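PDB 2G2C: putative molybdenum cofactor biosynthesis protein from Corynebacterium diphtheriae, which is of unknown function but probably binds molybdopterin or a precursor during molybdenum cofactor biosynthesis. Local coordinates for residues E89-E103 and L119-D131. Sequence-based numbering, arbitrary orientation.
Sequences EATASFIHTRCEGLE and LSRGIVGVTGRDD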
# COMPACT_ATOMS: atom_id res chain seq x y z
N GLU A 89 0.20 10.48 5.70
CA GLU A 89 0.58 11.83 5.27
C GLU A 89 1.53 11.74 4.04
O GLU A 89 1.36 12.44 3.03
CB GLU A 89 1.28 12.62 6.40
CG GLU A 89 0.34 12.99 7.59
CD GLU A 89 0.07 11.86 8.62
OE1 GLU A 89 0.39 10.66 8.41
OE2 GLU A 89 -0.48 12.21 9.69
N ALA A 90 2.52 10.86 4.15
CA ALA A 90 3.45 10.67 3.04
C ALA A 90 2.68 10.22 1.78
O ALA A 90 2.89 10.71 0.66
CB ALA A 90 4.56 9.63 3.42
N THR A 91 1.76 9.29 1.96
CA THR A 91 1.00 8.78 0.85
C THR A 91 0.14 9.87 0.20
O THR A 91 0.08 9.97 -1.04
CB THR A 91 0.13 7.59 1.29
OG1 THR A 91 0.99 6.56 1.80
CG2 THR A 91 -0.75 7.06 0.11
N ALA A 92 -0.53 10.67 1.03
CA ALA A 92 -1.45 11.70 0.54
C ALA A 92 -0.71 12.66 -0.40
O ALA A 92 -1.35 13.24 -1.33
CB ALA A 92 -2.01 12.46 1.71
N SER A 93 0.60 12.83 -0.18
CA SER A 93 1.36 13.79 -1.02
C SER A 93 1.37 13.39 -2.50
O SER A 93 1.65 14.27 -3.36
CB SER A 93 2.80 13.99 -0.52
OG SER A 93 3.62 12.87 -0.79
N PHE A 94 1.06 12.11 -2.79
CA PHE A 94 1.07 11.57 -4.15
C PHE A 94 -0.33 11.43 -4.74
O PHE A 94 -0.46 11.10 -5.92
CB PHE A 94 1.67 10.17 -4.17
CG PHE A 94 3.11 10.13 -3.76
CD1 PHE A 94 4.11 10.34 -4.72
CD2 PHE A 94 3.47 9.96 -2.42
CE1 PHE A 94 5.46 10.31 -4.36
CE2 PHE A 94 4.84 9.95 -2.05
CZ PHE A 94 5.83 10.11 -3.01
N ILE A 95 -1.36 11.57 -3.91
CA ILE A 95 -2.70 11.16 -4.36
C ILE A 95 -3.37 12.23 -5.18
O ILE A 95 -3.44 13.42 -4.79
CB ILE A 95 -3.57 10.75 -3.14
CG1 ILE A 95 -2.95 9.51 -2.44
CG2 ILE A 95 -5.03 10.59 -3.53
CD1 ILE A 95 -2.69 8.34 -3.41
N HIS A 96 -3.89 11.78 -6.32
CA HIS A 96 -4.70 12.61 -7.21
C HIS A 96 -6.17 12.51 -6.81
O HIS A 96 -6.86 13.52 -6.72
CB HIS A 96 -4.48 12.13 -8.67
CG HIS A 96 -5.32 12.84 -9.69
ND1 HIS A 96 -6.68 12.67 -9.79
CD2 HIS A 96 -4.96 13.65 -10.73
CE1 HIS A 96 -7.15 13.41 -10.80
NE2 HIS A 96 -6.12 14.02 -11.38
N THR A 97 -6.63 11.27 -6.62
CA THR A 97 -8.02 11.00 -6.25
C THR A 97 -8.04 9.92 -5.19
O THR A 97 -7.46 8.85 -5.37
CB THR A 97 -8.82 10.48 -7.48
OG1 THR A 97 -8.81 11.46 -8.54
CG2 THR A 97 -10.27 10.10 -7.13
N ARG A 98 -8.69 10.24 -4.08
CA ARG A 98 -8.84 9.28 -2.99
C ARG A 98 -9.96 8.31 -3.28
O ARG A 98 -10.91 8.62 -4.06
CB ARG A 98 -9.17 10.04 -1.70
CG ARG A 98 -8.00 10.73 -1.12
CD ARG A 98 -7.19 9.78 -0.20
NE ARG A 98 -7.97 9.40 0.98
CZ ARG A 98 -8.18 10.18 2.05
NH1 ARG A 98 -7.67 11.42 2.11
NH2 ARG A 98 -8.89 9.72 3.07
N CYS A 99 -9.86 7.11 -2.71
CA CYS A 99 -10.93 6.12 -2.81
C CYS A 99 -11.50 5.91 -1.41
O CYS A 99 -11.26 4.88 -0.77
CB CYS A 99 -10.40 4.80 -3.36
SG CYS A 99 -9.67 4.94 -5.00
N GLU A 100 -12.21 6.93 -0.93
CA GLU A 100 -12.66 6.92 0.48
C GLU A 100 -13.69 5.84 0.77
O GLU A 100 -13.73 5.33 1.90
CB GLU A 100 -13.15 8.30 0.91
CG GLU A 100 -12.00 9.27 0.85
CD GLU A 100 -12.33 10.63 1.36
OE1 GLU A 100 -12.93 10.74 2.46
OE2 GLU A 100 -11.93 11.58 0.64
N GLY A 101 -14.47 5.46 -0.25
CA GLY A 101 -15.42 4.33 -0.17
C GLY A 101 -14.66 3.06 0.19
O GLY A 101 -15.09 2.28 1.02
N LEU A 102 -13.53 2.82 -0.48
CA LEU A 102 -12.76 1.61 -0.17
C LEU A 102 -12.20 1.66 1.26
O LEU A 102 -12.24 0.64 1.98
CB LEU A 102 -11.63 1.42 -1.19
CG LEU A 102 -12.07 1.17 -2.65
CD1 LEU A 102 -10.87 1.00 -3.62
CD2 LEU A 102 -13.00 -0.01 -2.75
N GLU A 103 -11.66 2.81 1.68
CA GLU A 103 -11.26 2.97 3.07
C GLU A 103 -12.39 2.62 4.03
O GLU A 103 -12.19 1.98 5.05
CB GLU A 103 -10.84 4.43 3.36
CG GLU A 103 -9.69 4.84 2.45
CD GLU A 103 -9.31 6.30 2.53
OE1 GLU A 103 -9.80 6.99 3.45
OE2 GLU A 103 -8.51 6.73 1.66
N LEU A 119 -8.04 3.19 14.84
CA LEU A 119 -6.82 3.99 14.89
C LEU A 119 -6.02 4.03 13.60
O LEU A 119 -5.12 4.87 13.47
CB LEU A 119 -5.92 3.41 15.96
CG LEU A 119 -6.70 3.31 17.25
CD1 LEU A 119 -5.99 2.36 18.16
CD2 LEU A 119 -6.83 4.73 17.83
N SER A 120 -6.28 3.11 12.67
CA SER A 120 -5.63 3.21 11.35
C SER A 120 -6.17 4.38 10.51
O SER A 120 -7.38 4.57 10.27
CB SER A 120 -5.66 1.90 10.55
OG SER A 120 -5.07 2.10 9.23
N ARG A 121 -5.21 5.17 10.08
CA ARG A 121 -5.50 6.34 9.31
C ARG A 121 -5.08 6.05 7.88
O ARG A 121 -4.94 6.97 7.09
CB ARG A 121 -4.70 7.46 9.89
CG ARG A 121 -5.02 7.67 11.37
CD ARG A 121 -4.30 8.88 11.90
NE ARG A 121 -2.85 8.71 11.72
CZ ARG A 121 -2.11 9.41 10.86
NH1 ARG A 121 -2.68 10.32 10.07
NH2 ARG A 121 -0.80 9.16 10.79
N GLY A 122 -4.85 4.77 7.55
CA GLY A 122 -4.34 4.42 6.22
C GLY A 122 -5.28 4.86 5.13
O GLY A 122 -6.51 4.73 5.30
N ILE A 123 -4.73 5.40 4.03
CA ILE A 123 -5.56 5.83 2.92
C ILE A 123 -5.42 4.91 1.69
O ILE A 123 -4.51 4.08 1.61
CB ILE A 123 -5.37 7.33 2.57
CG1 ILE A 123 -3.94 7.57 2.12
CG2 ILE A 123 -5.77 8.18 3.78
CD1 ILE A 123 -3.73 8.98 1.55
N VAL A 124 -6.35 5.10 0.74
CA VAL A 124 -6.31 4.43 -0.55
C VAL A 124 -6.55 5.48 -1.60
O VAL A 124 -7.45 6.30 -1.46
CB VAL A 124 -7.43 3.35 -0.71
CG1 VAL A 124 -7.36 2.67 -2.08
CG2 VAL A 124 -7.30 2.30 0.42
N GLY A 125 -5.77 5.46 -2.67
CA GLY A 125 -6.04 6.45 -3.72
C GLY A 125 -5.25 6.17 -4.96
O GLY A 125 -4.37 5.28 -4.94
N VAL A 126 -5.50 6.96 -6.01
CA VAL A 126 -4.69 6.78 -7.25
C VAL A 126 -3.90 8.05 -7.54
O VAL A 126 -4.27 9.13 -7.09
CB VAL A 126 -5.59 6.45 -8.49
CG1 VAL A 126 -6.27 5.10 -8.33
CG2 VAL A 126 -6.66 7.50 -8.72
N THR A 127 -2.80 7.89 -8.30
CA THR A 127 -1.88 9.01 -8.53
C THR A 127 -2.21 9.80 -9.78
O THR A 127 -1.55 10.78 -10.09
CB THR A 127 -0.42 8.55 -8.66
OG1 THR A 127 -0.35 7.70 -9.81
CG2 THR A 127 0.04 7.85 -7.36
N GLY A 128 -3.25 9.39 -10.48
CA GLY A 128 -3.66 10.03 -11.74
C GLY A 128 -4.90 9.33 -12.23
O GLY A 128 -5.48 8.48 -11.52
N ARG A 129 -5.28 9.64 -13.47
CA ARG A 129 -6.52 9.10 -14.01
C ARG A 129 -6.42 8.31 -15.31
O ARG A 129 -7.42 7.96 -15.92
CB ARG A 129 -7.67 10.13 -13.96
CG ARG A 129 -7.95 10.64 -12.52
CD ARG A 129 -8.65 9.58 -11.63
NE ARG A 129 -10.06 9.44 -12.06
CZ ARG A 129 -11.06 10.26 -11.70
NH1 ARG A 129 -10.82 11.25 -10.82
NH2 ARG A 129 -12.28 10.09 -12.21
N ASP A 130 -5.19 7.97 -15.67
CA ASP A 130 -4.91 7.39 -16.96
C ASP A 130 -4.11 6.11 -16.79
O ASP A 130 -3.90 5.64 -15.65
CB ASP A 130 -4.19 8.38 -17.88
CG ASP A 130 -2.82 8.81 -17.37
OD1 ASP A 130 -2.14 8.11 -16.57
OD2 ASP A 130 -2.39 9.89 -17.83
N ASP A 131 -3.63 5.58 -17.92
CA ASP A 131 -2.97 4.26 -17.90
C ASP A 131 -1.53 4.24 -17.38
O ASP A 131 -0.83 3.18 -17.42
CB ASP A 131 -3.16 3.51 -19.24
CG ASP A 131 -2.41 4.15 -20.38
OD1 ASP A 131 -1.71 5.15 -20.18
OD2 ASP A 131 -2.54 3.59 -21.51
O HOH W 1 -8.82 6.06 6.12
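Thr97 and Arg98 run antiparallel to Gly125 and Val126, Val126 N donating to Thr97 O at 2.8 Å and Cys99 N to Val124 O at 2.8 Å, while Val126 O accepts from both His96 N and Thr97 N in a classic beta bulge. At the closest pairing Gly125 CA lies 4.0 Å from Arg98 CA, with Ile95 CD1 packed on the carbonyl carbon of Gly125. Strand 97-98 is an outermost strand of the chain's mixed sheet in this MoCF_biosynth-type domain, with strand 124-126 joining it to strand 135-139. Beyond the ladder, the carboxylate of Glu103 ties Arg98 to the backbone of Val124: Arg98 grips it side-on through NE and NH2, both on syn lone pairs, and Val124 N reaches OE2 at 2.9 Å from the anti side, tilted 32° out of the carboxylate plane. Two bends, at chi2 and chi3, fold Arg98 back over Ile123, whose CG2 lies against one guanidinium face; Glu100 CD lies over the opposite face, both offset toward the rim. Ile123 CG1 sits between backbone N and carbonyl carbon (chi1 63°), which sends CD1 among Thr91, Ala92 and Ile95. At one end Arg121 takes Glu89 end-on, NH2 meeting OE1 in the guanidinium plane and NH1 reaching OE2 from above the carboxylate. At the other, more tentatively, one of two Arg129 conformers donates from NH1 to Thr97 OG1.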